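PDB 3FBU: acetyltransferase, GNAT family from Bacillus anthracis str. Sterne, which binds coenzyme A and probably transfers an acetyl group from acetyl-coenzyme A to an acceptor, as other GNAT-family enzymes do. Local coordinates for residues Asp29-Lys32 and Val38-Glu41; Trp88-Lys93 and Ser101-Ala106; Ile120-Gln125 and Ile138-Glu143. All blocks are in the same frame, centred on the assembly; numbering follows the deposited sequence.

Contact 1: residues Asp29-Lys32 and Val38-Glu41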
loop_
_atom_site.group_PDB
_atom_site.type_symbol
_atom_site.label_atom_id
_atom_site.label_comp_id
_atom_site.label_asym_id
_atom_site.label_seq_id
_atom_site.Cartn_x
_atom_site.Cartn_y
_atom_site.Cartn_z
ATOM N N ASP A 29 -11.113 -7.572 -0.482
ATOM C CA ASP A 29 -10.052 -6.654 -0.123
ATOM C C ASP A 29 -10.566 -5.217 -0.150
ATOM O O ASP A 29 -10.273 -4.447 0.761
ATOM C CB ASP A 29 -8.849 -6.801 -1.049
ATOM C CG ASP A 29 -8.092 -8.109 -0.811
ATOM O OD1 ASP A 29 -8.109 -8.610 0.352
ATOM O OD2 ASP A 29 -7.485 -8.630 -1.784
ATOM N N VAL A 30 -11.362 -4.868 -1.164
ATOM C CA VAL A 30 -11.942 -3.521 -1.241
ATOM C C VAL A 30 -12.832 -3.204 -0.039
ATOM O O VAL A 30 -12.766 -2.109 0.501
ATOM C CB VAL A 30 -12.755 -3.308 -2.541
ATOM C CG1 VAL A 30 -13.521 -1.956 -2.495
ATOM C CG2 VAL A 30 -11.832 -3.397 -3.746
ATOM N N MET A 31 -13.656 -4.162 0.374
ATOM C CA MET A 31 -14.692 -3.930 1.382
ATOM C C MET A 31 -14.274 -4.341 2.812
ATOM O O MET A 31 -15.095 -4.335 3.714
ATOM C CB MET A 31 -15.995 -4.626 0.950
ATOM C CG MET A 31 -16.463 -4.221 -0.457
ATOM S SD MET A 31 -17.034 -2.489 -0.593
ATOM C CE MET A 31 -18.746 -2.643 -0.144
ATOM N N LYS A 32 -12.992 -4.628 3.003
ATOM C CA LYS A 32 -12.405 -4.967 4.320
ATOM C C LYS A 32 -12.818 -4.003 5.442
ATOM O O LYS A 32 -13.202 -4.445 6.529
ATOM C CB LYS A 32 -10.874 -5.003 4.175
ATOM C CG LYS A 32 -10.055 -4.833 5.456
ATOM C CD LYS A 32 -9.672 -6.146 6.074
ATOM C CE LYS A 32 -8.728 -5.941 7.266
ATOM N NZ LYS A 32 -8.609 -7.204 8.041
ATOM N N VAL A 38 -18.524 -7.589 1.943
ATOM C CA VAL A 38 -18.786 -7.768 0.522
ATOM C C VAL A 38 -20.272 -7.749 0.199
ATOM O O VAL A 38 -21.099 -8.270 0.967
ATOM C CB VAL A 38 -18.138 -9.066 0.008
ATOM C CG1 VAL A 38 -18.691 -9.450 -1.346
ATOM C CG2 VAL A 38 -16.642 -8.896 -0.050
ATOM N N PHE A 39 -20.597 -7.112 -0.927
ATOM C CA PHE A 39 -21.960 -7.060 -1.457
ATOM C C PHE A 39 -22.237 -8.263 -2.364
ATOM O O PHE A 39 -21.386 -8.664 -3.149
ATOM C CB PHE A 39 -22.157 -5.825 -2.339
ATOM C CG PHE A 39 -22.359 -4.532 -1.599
ATOM C CD1 PHE A 39 -22.032 -4.383 -0.256
ATOM C CD2 PHE A 39 -22.853 -3.427 -2.291
ATOM C CE1 PHE A 39 -22.217 -3.139 0.386
ATOM C CE2 PHE A 39 -23.023 -2.202 -1.678
ATOM C CZ PHE A 39 -22.728 -2.055 -0.328
ATOM N N THR A 40 -23.443 -8.797 -2.269
ATOM C CA THR A 40 -23.995 -9.680 -3.303
ATOM C C THR A 40 -24.467 -8.802 -4.467
ATOM O O THR A 40 -24.536 -7.583 -4.332
ATOM C CB THR A 40 -25.205 -10.456 -2.758
ATOM O OG1 THR A 40 -26.264 -9.536 -2.466
ATOM C CG2 THR A 40 -24.813 -11.231 -1.490
ATOM N N GLU A 41 -24.800 -9.410 -5.599
ATOM C CA GLU A 41 -25.353 -8.667 -6.726
ATOM C C GLU A 41 -26.615 -7.911 -6.324
ATOM O O GLU A 41 -26.773 -6.744 -6.707
ATOM C CB GLU A 41 -25.658 -9.580 -7.931
ATOM C CG GLU A 41 -24.426 -9.991 -8.696
ATOM C CD GLU A 41 -24.747 -10.736 -9.991
ATOM O OE1 GLU A 41 -25.945 -10.931 -10.302
ATOM O OE2 GLU A 41 -23.783 -11.103 -10.690
#
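Val38 meets Met31 where the loop doubles back on itself, their CA atoms 5.7 Å apart. The approach here is modest: CB of Met31 comes to 4.0 Å from the backbone N of Val38, and the same CB lies 4.4 Å from Val38 CG2. A branched, compact residue fits this exposed edge, since CG2 can lie against the methionine without a long chain having to be folded away; the Val38 side chain also touches Ser28.

Phe39 makes the closer contact. Its CB does not head straight for the turn, but the end of the ring comes nearer, and the methyl CE of Met31 settles over one face of it. CE stands 3.5 Å above the ring plane, displaced toward the rim, so that the closest carbon is CE1, at 3.5 Å from Met31 CE. With CE 3.9 Å from the ring centroid and 27° off the normal, this is a CH-pi contact, and the two side chains cross at about a right angle. Methionine suits the task because its unbranched chain can fold: bends at chi2 (-69°) and chi3 (-87°) curl the thioether so that its methyl, rather than its sulfur, is laid on the ring. Both side chains are buried, and no hydrogen bond joins the two segments.

Thr40 then leaves the contact as the N-cap of helix 41-50.

Asp29-Lys32 form a type I turn, with Asp29 salt-bridged to Lys16 of the second subunit. Met31 and Phe39 both pack on Thr25 of helix 18-25. Val30, in the same turn as Met31, belongs to the coenzyme A pocket and packs on Pro92 and on Val89 of strand 83-90, so this connection between helices 18-25 and 41-50 borders the cofactor site.

Contact 2: residues Trp88-Lys93 and Ser101-Ala106; sequences WVFNPK and SEAAQA. With COA (coenzyme A), chain C.
Trp88 reaches from its strand to Ala104 on the helix, passing coenzyme A on the way. CB and CG each lie 4.0 Å from the pantetheine methyl CDP. In the pyrrole part, CD1 comes closer, 3.6 Å from CDP, and also meets the methyl CEP; NE1 passes near C3P but gives its hydrogen bond to Ser131. The benzo end turns to the protein: CE3 and CZ3 lie against CB of Ala104, with CZ3 3.6 Å away. The unusual chi1 of 30°, with CG between the backbone N and the carbonyl carbon, lets one indole span cofactor and helix, and a small alanine leaves it room.

Strand 83-90, helix 99-114 and strand 119-124 form a beta-alpha-beta unit of the GNAT fold, with coenzyme A held between strand end and helix start. Trp88 O accepts from N4P of coenzyme A at 2.9 Å, and Phe90 N donates to its O9P at 2.8 Å, so the pantetheine is bound like an added strand. Ser101 grips coenzyme A O2A twice, through its N and through OG at 2.6 Å, and backbone N atoms of Asn96, Gly98 and Ala100 also bind the cofactor. The Phe90 ring offers its edge to CB of Ala103, while its CD1 touches CDP.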
loop_
_atom_site.group_PDB
_atom_site.type_symbol
_atom_site.label_atom_id
_atom_site.label_comp_id
_atom_site.label_asym_id
_atom_site.label_seq_id
_atom_site.Cartn_x
_atom_site.Cartn_y
_atom_site.Cartn_z
ATOM N N TRP A 88 -15.037 7.333 0.243
ATOM C CA TRP A 88 -14.632 6.933 -1.105
ATOM C C TRP A 88 -14.441 5.435 -1.147
ATOM O O TRP A 88 -13.907 4.873 -0.213
ATOM C CB TRP A 88 -13.307 7.627 -1.472
ATOM C CG TRP A 88 -12.427 7.898 -0.294
ATOM C CD1 TRP A 88 -11.664 7.008 0.405
ATOM C CD2 TRP A 88 -12.255 9.156 0.347
ATOM N NE1 TRP A 88 -11.011 7.647 1.447
ATOM C CE2 TRP A 88 -11.355 8.968 1.430
ATOM C CE3 TRP A 88 -12.776 10.428 0.119
ATOM C CZ2 TRP A 88 -10.997 9.997 2.280
ATOM C CZ3 TRP A 88 -12.412 11.442 0.956
ATOM C CH2 TRP A 88 -11.524 11.234 2.012
ATOM N N VAL A 89 -14.863 4.801 -2.245
ATOM C CA VAL A 89 -14.610 3.386 -2.501
ATOM C C VAL A 89 -14.332 3.261 -4.006
ATOM O O VAL A 89 -15.156 3.690 -4.826
ATOM C CB VAL A 89 -15.817 2.491 -2.141
ATOM C CG1 VAL A 89 -15.460 0.995 -2.333
ATOM C CG2 VAL A 89 -16.370 2.809 -0.669
ATOM N N PHE A 90 -13.169 2.699 -4.338
ATOM C CA PHE A 90 -12.679 2.683 -5.714
ATOM C C PHE A 90 -12.317 1.267 -6.133
ATOM O O PHE A 90 -12.140 0.370 -5.302
ATOM C CB PHE A 90 -11.480 3.636 -5.888
ATOM C CG PHE A 90 -11.884 5.059 -6.116
ATOM C CD1 PHE A 90 -12.461 5.794 -5.097
ATOM C CD2 PHE A 90 -11.703 5.658 -7.328
ATOM C CE1 PHE A 90 -12.861 7.069 -5.307
ATOM C CE2 PHE A 90 -12.086 6.942 -7.533
ATOM C CZ PHE A 90 -12.666 7.657 -6.521
ATOM N N ASN A 91 -12.290 1.086 -7.442
ATOM C CA ASN A 91 -11.924 -0.148 -8.097
ATOM C C ASN A 91 -10.408 -0.276 -8.069
ATOM O O ASN A 91 -9.710 0.625 -8.564
ATOM C CB ASN A 91 -12.437 -0.112 -9.548
ATOM C CG ASN A 91 -12.225 -1.417 -10.297
ATOM O OD1 ASN A 91 -11.203 -2.090 -10.147
ATOM N ND2 ASN A 91 -13.202 -1.776 -11.131
ATOM N N PRO A 92 -9.902 -1.378 -7.510
ATOM C CA PRO A 92 -8.449 -1.605 -7.389
ATOM C C PRO A 92 -7.690 -1.532 -8.714
ATOM O O PRO A 92 -6.501 -1.234 -8.704
ATOM C CB PRO A 92 -8.329 -3.012 -6.818
ATOM C CG PRO A 92 -9.665 -3.452 -6.415
ATOM C CD PRO A 92 -10.701 -2.478 -6.935
ATOM N N LYS A 93 -8.357 -1.792 -9.838
ATOM C CA LYS A 93 -7.690 -1.596 -11.140
ATOM C C LYS A 93 -7.188 -0.182 -11.310
ATOM O O LYS A 93 -6.280 0.062 -12.118
ATOM C CB LYS A 93 -8.607 -1.902 -12.306
ATOM C CG LYS A 93 -8.980 -3.331 -12.406
ATOM C CD LYS A 93 -10.046 -3.503 -13.460
ATOM C CE LYS A 93 -10.570 -4.923 -13.486
ATOM N NZ LYS A 93 -9.486 -5.921 -13.715
ATOM N N SER A 101 -8.214 11.083 -4.622
ATOM C CA SER A 101 -7.888 12.419 -4.109
ATOM C C SER A 101 -8.421 13.519 -5.013
ATOM O O SER A 101 -8.937 14.525 -4.521
ATOM C CB SER A 101 -6.379 12.588 -3.904
ATOM O OG SER A 101 -5.883 11.526 -3.084
ATOM N N GLU A 102 -8.339 13.313 -6.320
ATOM C CA GLU A 102 -8.866 14.283 -7.288
ATOM C C GLU A 102 -10.372 14.434 -7.126
ATOM O O GLU A 102 -10.871 15.543 -7.066
ATOM C CB GLU A 102 -8.486 13.890 -8.746
ATOM C CG GLU A 102 -9.112 14.804 -9.786
ATOM C CD GLU A 102 -8.687 14.474 -11.238
ATOM O OE1 GLU A 102 -7.671 13.793 -11.426
ATOM O OE2 GLU A 102 -9.404 14.881 -12.164
ATOM N N ALA A 103 -11.085 13.307 -7.004
ATOM C CA ALA A 103 -12.534 13.340 -6.852
ATOM C C ALA A 103 -12.939 13.971 -5.523
ATOM O O ALA A 103 -13.885 14.769 -5.474
ATOM C CB ALA A 103 -13.111 11.940 -6.972
ATOM N N ALA A 104 -12.213 13.617 -4.459
ATOM C CA ALA A 104 -12.548 14.089 -3.112
ATOM C C ALA A 104 -12.233 15.558 -2.989
ATOM O O ALA A 104 -13.010 16.282 -2.399
ATOM C CB ALA A 104 -11.805 13.281 -2.041
ATOM N N GLN A 105 -11.132 16.016 -3.587
ATOM C CA GLN A 105 -10.796 17.459 -3.613
ATOM C C GLN A 105 -11.918 18.267 -4.275
ATOM O O GLN A 105 -12.372 19.292 -3.754
ATOM C CB GLN A 105 -9.440 17.703 -4.318
ATOM C CG GLN A 105 -8.906 19.154 -4.284
ATOM C CD GLN A 105 -7.483 19.284 -4.851
ATOM O OE1 GLN A 105 -6.827 18.278 -5.197
ATOM N NE2 GLN A 105 -6.993 20.534 -4.949
ATOM N N ALA A 106 -12.363 17.780 -5.423
ATOM C CA ALA A 106 -13.453 18.388 -6.177
ATOM C C ALA A 106 -14.763 18.423 -5.396
ATOM O O ALA A 106 -15.506 19.393 -5.474
ATOM C CB ALA A 106 -13.644 17.636 -7.504
HETATM N N1A COA C . 0.894 2.293 2.286
HETATM C C2A COA C . 1.171 3.636 2.300
HETATM N N3A COA C . 0.612 4.465 1.364
HETATM C C4A COA C . -0.227 3.937 0.433
HETATM C C5A COA C . -0.523 2.585 0.403
HETATM C C6A COA C . 0.036 1.746 1.364
HETATM N N6A COA C . -0.246 0.441 1.391
HETATM N N7A COA C . -1.365 2.371 -0.617
HETATM C C8A COA C . -1.604 3.540 -1.245
HETATM N N9A COA C . -0.894 4.522 -0.603
HETATM C C1B COA C . -0.933 5.975 -0.812
HETATM C C2B COA C . -0.577 6.391 -2.240
HETATM O O2B COA C . 0.829 6.461 -2.444
HETATM C C3B COA C . -1.266 7.737 -2.290
HETATM O O3B COA C . -0.459 8.735 -1.684
HETATM P P3B COA C . 0.587 9.662 -2.502
HETATM O O7A COA C . 1.032 10.817 -1.664
HETATM O O8A COA C . 1.740 8.783 -2.911
HETATM O O9A COA C . -0.157 10.171 -3.717
HETATM C C4B COA C . -2.534 7.526 -1.448
HETATM O O4B COA C . -2.245 6.470 -0.572
HETATM C C5B COA C . -3.750 7.146 -2.284
HETATM O O5B COA C . -4.117 8.290 -3.032
HETATM P P1A COA C . -5.022 8.152 -4.344
HETATM O O1A COA C . -4.173 7.606 -5.478
HETATM O O2A COA C . -5.647 9.456 -4.647
HETATM O O3A COA C . -6.144 7.112 -3.852
HETATM P P2A COA C . -6.777 5.903 -4.712
HETATM O O4A COA C . -7.323 6.454 -6.007
HETATM O O5A COA C . -5.730 4.792 -4.847
HETATM O O6A COA C . -7.963 5.434 -3.718
HETATM C CBP COA C . -8.929 4.531 -1.730
HETATM C CCP COA C . -7.806 5.393 -2.308
HETATM C CDP COA C . -10.236 5.133 -2.278
HETATM C CEP COA C . -8.774 4.671 -0.215
HETATM C CAP COA C . -8.750 3.058 -2.183
HETATM O OAP COA C . -7.582 2.480 -1.619
HETATM C C9P COA C . -9.889 2.175 -1.772
HETATM O O9P COA C . -11.063 2.194 -2.488
HETATM N N8P COA C . -9.799 1.440 -0.659
HETATM C C7P COA C . -10.813 0.441 -0.324
HETATM C C6P COA C . -12.098 1.049 0.211
HETATM C C5P COA C . -11.857 1.834 1.499
HETATM O O5P COA C . -11.262 1.346 2.487
HETATM N N4P COA C . -12.359 3.051 1.511
HETATM C C3P COA C . -12.102 3.979 2.620
HETATM C C2P COA C . -12.993 3.775 3.825
HETATM S S1P COA C . -12.728 5.093 5.049
#

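Contact 3: residues Ile120-Gln125 and Ile138-Glu143; sequences IIATCQ and IGMRRE
Met140 carries this contact almost alone, its terminal methyl CE lying against the backbone of strand 119-124. CE is 3.4 Å from the carbonyl O of Ile120, and 3.7 Å from both C of Ile121 and N of Ala122, so it rests on the peptide linking those two residues. The alanine adds its own methyl: Ala122 CB is 3.9 Å from Met140 CE and 4.1 Å from its SD. The small alanine side chain lets the thioether lie close to the main chain. The methionine in turn has the length to bridge a wide gap, the nearest CA atoms, those of Ile121 and Met140, being 8.0 Å apart. Its chain runs extended through chi2 (-178°) and bends only at chi3 (83°), which turns the methyl onto the strand.

Just before Met140, Gly139 closes helix 129-137 in a Schellman motif at positive phi (104°), where a CB would collide with the preceding carbonyl O; this probably helps set the direction in which the chain leaves the helix. Beyond Met140 the chain enters a strand, and Arg141 NH1 reaches Glu143 OE2 in a salt bridge of 2.9 Å, close to the guanidinium plane but tilted out of the carboxylate plane, on the anti side. Glu143 is also paired with Arg119, and Arg141 with Glu168.

On the other segment, Ile120 packs on Leu108 and Phe112, and Ala122 on Met135, so apolar side chains of strand 119-124 face helices 99-114 and 129-137. Just past Ala122, Thr123 and Cys124 reach coenzyme A. Strands 119-124 and 141-152 run parallel, with strand 155-165 inserted between them, and helix 129-137 links them in a beta-alpha-beta crossover characteristic of the C-terminal half of the GNAT fold.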
loop_
_atom_site.group_PDB
_atom_site.type_symbol
_atom_site.label_atom_id
_atom_site.label_comp_id
_atom_site.label_asym_id
_atom_site.label_seq_id
_atom_site.Cartn_x
_atom_site.Cartn_y
_atom_site.Cartn_z
ATOM N N ILE A 120 -16.433 19.630 6.812
ATOM C CA ILE A 120 -16.560 18.294 6.240
ATOM C C ILE A 120 -15.601 17.373 7.025
ATOM O O ILE A 120 -14.452 17.749 7.314
ATOM C CB ILE A 120 -16.295 18.258 4.721
ATOM C CG1 ILE A 120 -17.323 19.132 3.954
ATOM C CG2 ILE A 120 -16.323 16.823 4.198
ATOM C CD1 ILE A 120 -16.913 19.425 2.468
ATOM N N ILE A 121 -16.101 16.197 7.398
ATOM C CA ILE A 121 -15.338 15.262 8.203
ATOM C C ILE A 121 -15.239 13.933 7.471
ATOM O O ILE A 121 -16.024 13.643 6.548
ATOM C CB ILE A 121 -15.983 15.068 9.621
ATOM C CG1 ILE A 121 -17.315 14.282 9.567
ATOM C CG2 ILE A 121 -16.145 16.457 10.338
ATOM C CD1 ILE A 121 -17.152 12.729 9.701
ATOM N N ALA A 122 -14.302 13.122 7.927
ATOM C CA ALA A 122 -14.106 11.766 7.431
ATOM C C ALA A 122 -13.491 10.920 8.553
ATOM O O ALA A 122 -12.803 11.439 9.454
ATOM C CB ALA A 122 -13.228 11.723 6.168
ATOM N N THR A 123 -13.736 9.614 8.495
ATOM C CA THR A 123 -13.162 8.704 9.467
ATOM C C THR A 123 -12.562 7.503 8.762
ATOM O O THR A 123 -12.959 7.168 7.624
ATOM C CB THR A 123 -14.201 8.161 10.476
ATOM O OG1 THR A 123 -15.210 7.434 9.787
ATOM C CG2 THR A 123 -14.837 9.295 11.242
ATOM N N CYS A 124 -11.602 6.889 9.422
ATOM C CA CYS A 124 -11.111 5.593 8.962
ATOM C C CYS A 124 -10.312 4.877 10.036
ATOM O O CYS A 124 -9.934 5.454 11.045
ATOM C CB CYS A 124 -10.272 5.732 7.706
ATOM S SG CYS A 124 -8.692 6.448 8.006
ATOM N N GLN A 125 -10.068 3.595 9.803
ATOM C CA GLN A 125 -9.188 2.819 10.673
ATOM C C GLN A 125 -7.735 3.227 10.440
ATOM O O GLN A 125 -7.342 3.462 9.294
ATOM C CB GLN A 125 -9.358 1.325 10.398
ATOM C CG GLN A 125 -10.501 0.698 11.168
ATOM C CD GLN A 125 -11.830 1.303 10.812
ATOM O OE1 GLN A 125 -12.324 1.114 9.700
ATOM N NE2 GLN A 125 -12.434 2.044 11.757
ATOM N N ILE A 138 -5.910 16.038 0.552
ATOM C CA ILE A 138 -6.922 17.008 0.197
ATOM C C ILE A 138 -7.078 18.128 1.239
ATOM O O ILE A 138 -7.931 19.001 1.093
ATOM C CB ILE A 138 -8.305 16.304 -0.125
ATOM C CG1 ILE A 138 -8.928 15.675 1.125
ATOM C CG2 ILE A 138 -8.140 15.308 -1.287
ATOM C CD1 ILE A 138 -10.189 14.883 0.850
ATOM N N GLY A 139 -6.246 18.121 2.278
ATOM C CA GLY A 139 -6.165 19.258 3.194
ATOM C C GLY A 139 -6.841 19.060 4.545
ATOM O O GLY A 139 -6.915 19.984 5.334
ATOM N N MET A 140 -7.302 17.843 4.817
ATOM C CA MET A 140 -7.962 17.553 6.087
ATOM C C MET A 140 -6.935 17.382 7.213
ATOM O O MET A 140 -5.780 16.967 6.994
ATOM C CB MET A 140 -8.911 16.338 5.968
ATOM C CG MET A 140 -9.921 16.377 4.792
ATOM S SD MET A 140 -11.083 14.907 4.743
ATOM C CE MET A 140 -12.290 15.530 5.946
ATOM N N ARG A 141 -7.364 17.730 8.422
ATOM C CA ARG A 141 -6.544 17.650 9.604
ATOM C C ARG A 141 -7.026 16.498 10.478
ATOM O O ARG A 141 -8.227 16.371 10.693
ATOM C CB ARG A 141 -6.708 18.902 10.422
ATOM C CG ARG A 141 -6.043 20.137 9.885
ATOM C CD ARG A 141 -6.468 21.394 10.624
ATOM N NE ARG A 141 -7.862 21.735 10.344
ATOM C CZ ARG A 141 -8.871 21.480 11.179
ATOM N NH1 ARG A 141 -8.660 20.901 12.367
ATOM N NH2 ARG A 141 -10.097 21.792 10.825
ATOM N N ARG A 142 -6.100 15.714 11.016
ATOM C CA ARG A 142 -6.456 14.685 12.002
ATOM C C ARG A 142 -6.820 15.372 13.341
ATOM O O ARG A 142 -5.965 16.006 13.997
ATOM C CB ARG A 142 -5.345 13.643 12.190
ATOM C CG ARG A 142 -5.723 12.582 13.174
ATOM C CD ARG A 142 -4.629 11.536 13.432
ATOM N NE ARG A 142 -4.125 10.936 12.195
ATOM C CZ ARG A 142 -2.993 10.213 12.116
ATOM N NH1 ARG A 142 -2.231 10.005 13.194
ATOM N NH2 ARG A 142 -2.615 9.707 10.954
ATOM N N GLU A 143 -8.090 15.275 13.718
ATOM C CA GLU A 143 -8.601 15.888 14.955
ATOM C C GLU A 143 -8.812 14.881 16.098
ATOM O O GLU A 143 -8.855 15.253 17.288
ATOM C CB GLU A 143 -9.906 16.573 14.660
ATOM C CG GLU A 143 -9.748 17.850 13.848
ATOM C CD GLU A 143 -11.029 18.658 13.835
ATOM O OE1 GLU A 143 -12.112 18.056 13.926
ATOM O OE2 GLU A 143 -10.966 19.906 13.718
#

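From the N terminus, contact 1 closes first, a short loop within the connection from helix 18-25 to helix 41-50. Contact 2 follows, joining strand 83-90 to helix 99-114 across the loop that binds coenzyme A; contact 3 then spans helix 129-137. The three are in series, none enclosing or crossing another. They nevertheless meet in space: Val30 and Met31 of contact 1 pack on the 88-93 segment, where Val30 CG1 lies 3.5 Å from Val89 CG1, while Ile138 of contact 3 packs on helix 99-114 and Trp88. Contact 2 thus packs against both contact 1 and contact 3, which do not touch each other, linking the loop between helices 18-25 and 41-50 to the C-terminal strands.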